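Long-range contact in aminopeptidase YwaD (Bacillus subtilis, PDB 6HC6), which removes N-terminal amino acids such as arginine, lysine and leucine from peptides, as a secreted metallopeptidase with two zinc ions: residues Y246-Y251 and N319-M324. Numbering follows the deposited sequence.
Sequences YVTAHY and NFNLDM. With ZN (zinc ion), chain D.
At the C-terminal ends of two adjacent parallel strands in the central sheet of this M28 peptidase, His250 and Asp323 meet at one zinc ion of the dinuclear active site. Histidine suits its place because NE2 binds the metal at 2.2 Å while ND1 donates to Asp252; the short carboxylate of Asp323 can chelate with both oxygens, the imidazole and carboxylate planes standing 78° apart. Asp262, which binds both zinc ions, completes the site with two waters. Ser371 bonds Asp323 OD2, and these second-shell bonds probably orient the ligands.

Behind the metal the strands are joined by backbone bonds from Phe320 N to Tyr246 O, Thr248 N to Phe320 O and Leu322 N to Thr248 O, the last 2.8 Å long and fairly straight at 167°. On the sheet face carrying Thr248, three polar side chains form a buried chain of bonds. Thr248 OG1 donates to Asn321 OD1 (2.8 Å), meeting an in-plane lone pair, and accepts from Asn319 ND2 at 3.0 Å, lying close to that amide's plane. Threonine's hydroxyl both gives and receives, and the asparagines supply the matching N-H and carbonyl; with chi1 at 68°, OG1 faces both. Asn321 also bonds Asn385 through ND2, and its OD1 accepts from a water that receives a weak bond from His250 N. A valine here would probably leave Asn319 ND2 and Asn321 OD1 without their shared hydroxyl and let the Asn319 amide turn more easily, whereas Asn385 and the water would still hold Asn321. The opposite face, with Val247 and Phe320, is apolar: Val247 CG1 lies 4.3 Å from Leu322 CD1, and Val247 also packs on Met273 of helix 260-277. Paired strands and second-shell bonds together would tend to fix ring and carboxylate for the metal, the water link adding little.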
# COMPACT_ATOMS: atom_id res chain seq x y z
N TYR A 246 -1.72 -18.72 -0.48
CA TYR A 246 -2.19 -17.45 0.05
C TYR A 246 -2.70 -16.57 -1.10
O TYR A 246 -1.99 -16.38 -2.08
CB TYR A 246 -1.06 -16.72 0.78
CG TYR A 246 -0.38 -17.51 1.89
CD1 TYR A 246 -0.78 -17.38 3.22
CD2 TYR A 246 0.69 -18.35 1.61
CE1 TYR A 246 -0.16 -18.07 4.22
CE2 TYR A 246 1.32 -19.05 2.61
CZ TYR A 246 0.89 -18.90 3.92
OH TYR A 246 1.49 -19.59 4.93
N VAL A 247 -3.92 -16.05 -0.96
CA VAL A 247 -4.48 -15.09 -1.90
C VAL A 247 -4.75 -13.82 -1.11
O VAL A 247 -5.53 -13.85 -0.14
CB VAL A 247 -5.76 -15.60 -2.58
CG1 VAL A 247 -6.23 -14.59 -3.64
CG2 VAL A 247 -5.52 -16.96 -3.20
N THR A 248 -4.07 -12.72 -1.46
CA THR A 248 -3.96 -11.61 -0.53
C THR A 248 -4.12 -10.27 -1.24
O THR A 248 -3.87 -10.12 -2.44
CB THR A 248 -2.63 -11.64 0.24
OG1 THR A 248 -1.53 -11.38 -0.65
CG2 THR A 248 -2.40 -12.99 0.94
N ALA A 249 -4.52 -9.28 -0.45
CA ALA A 249 -4.73 -7.92 -0.94
C ALA A 249 -4.82 -6.99 0.26
O ALA A 249 -5.41 -7.36 1.26
CB ALA A 249 -6.02 -7.84 -1.76
N HIS A 250 -4.24 -5.80 0.15
CA HIS A 250 -4.35 -4.85 1.26
C HIS A 250 -5.60 -4.00 1.11
O HIS A 250 -5.99 -3.64 -0.00
CB HIS A 250 -3.09 -3.98 1.38
CG HIS A 250 -2.94 -2.90 0.34
ND1 HIS A 250 -3.41 -1.62 0.52
CD2 HIS A 250 -2.26 -2.88 -0.84
CE1 HIS A 250 -3.10 -0.87 -0.53
NE2 HIS A 250 -2.37 -1.60 -1.35
N TYR A 251 -6.24 -3.70 2.23
CA TYR A 251 -7.52 -3.00 2.19
C TYR A 251 -7.43 -1.60 2.76
O TYR A 251 -8.46 -0.91 2.85
CB TYR A 251 -8.60 -3.83 2.90
CG TYR A 251 -8.44 -3.93 4.39
CD1 TYR A 251 -7.58 -4.86 4.96
CD2 TYR A 251 -9.18 -3.13 5.23
CE1 TYR A 251 -7.41 -4.94 6.34
CE2 TYR A 251 -9.04 -3.21 6.62
CZ TYR A 251 -8.15 -4.12 7.16
OH TYR A 251 -8.00 -4.22 8.52
N ASN A 319 2.05 -17.42 -2.84
CA ASN A 319 1.25 -16.25 -2.50
C ASN A 319 0.91 -15.50 -3.78
O ASN A 319 1.81 -15.06 -4.50
CB ASN A 319 2.02 -15.32 -1.54
CG ASN A 319 1.43 -13.92 -1.48
OD1 ASN A 319 2.14 -12.93 -1.67
ND2 ASN A 319 0.13 -13.84 -1.24
N PHE A 320 -0.38 -15.37 -4.07
CA PHE A 320 -0.88 -14.51 -5.15
C PHE A 320 -1.37 -13.22 -4.51
O PHE A 320 -2.41 -13.23 -3.84
CB PHE A 320 -2.04 -15.16 -5.91
CG PHE A 320 -1.69 -16.43 -6.61
CD1 PHE A 320 -1.60 -17.62 -5.90
CD2 PHE A 320 -1.49 -16.44 -7.99
CE1 PHE A 320 -1.29 -18.81 -6.56
CE2 PHE A 320 -1.19 -17.63 -8.64
CZ PHE A 320 -1.08 -18.80 -7.93
N ASN A 321 -0.65 -12.12 -4.71
CA ASN A 321 -1.04 -10.84 -4.12
C ASN A 321 -1.65 -9.96 -5.21
O ASN A 321 -1.10 -9.84 -6.30
CB ASN A 321 0.16 -10.14 -3.47
CG ASN A 321 -0.25 -8.86 -2.74
OD1 ASN A 321 -0.90 -8.91 -1.70
ND2 ASN A 321 0.12 -7.72 -3.29
N LEU A 322 -2.81 -9.36 -4.90
CA LEU A 322 -3.55 -8.52 -5.84
C LEU A 322 -3.51 -7.07 -5.36
O LEU A 322 -4.04 -6.76 -4.29
CB LEU A 322 -5.00 -9.00 -5.93
CG LEU A 322 -5.09 -10.52 -6.13
CD1 LEU A 322 -6.51 -11.01 -5.99
CD2 LEU A 322 -4.54 -10.85 -7.49
N ASP A 323 -2.91 -6.18 -6.15
CA ASP A 323 -2.79 -4.78 -5.72
C ASP A 323 -2.83 -3.92 -6.97
O ASP A 323 -1.84 -3.86 -7.71
CB ASP A 323 -1.50 -4.56 -4.91
CG ASP A 323 -1.43 -3.19 -4.23
OD1 ASP A 323 -2.27 -2.33 -4.48
OD2 ASP A 323 -0.50 -2.97 -3.42
N MET A 324 -3.96 -3.27 -7.19
CA MET A 324 -4.22 -2.36 -8.30
C MET A 324 -4.58 -3.13 -9.56
O MET A 324 -3.85 -3.14 -10.49
CB MET A 324 -3.08 -1.36 -8.49
CG MET A 324 -3.05 -0.30 -7.43
SD MET A 324 -1.65 0.82 -7.39
CE MET A 324 -1.85 1.63 -8.96
ZN ZN D . -1.38 -0.96 -3.16
O HOH W 1 -1.66 -6.23 -1.18
O HOH W 2 0.04 -0.37 -4.44
O HOH W 3 -0.23 0.31 -2.00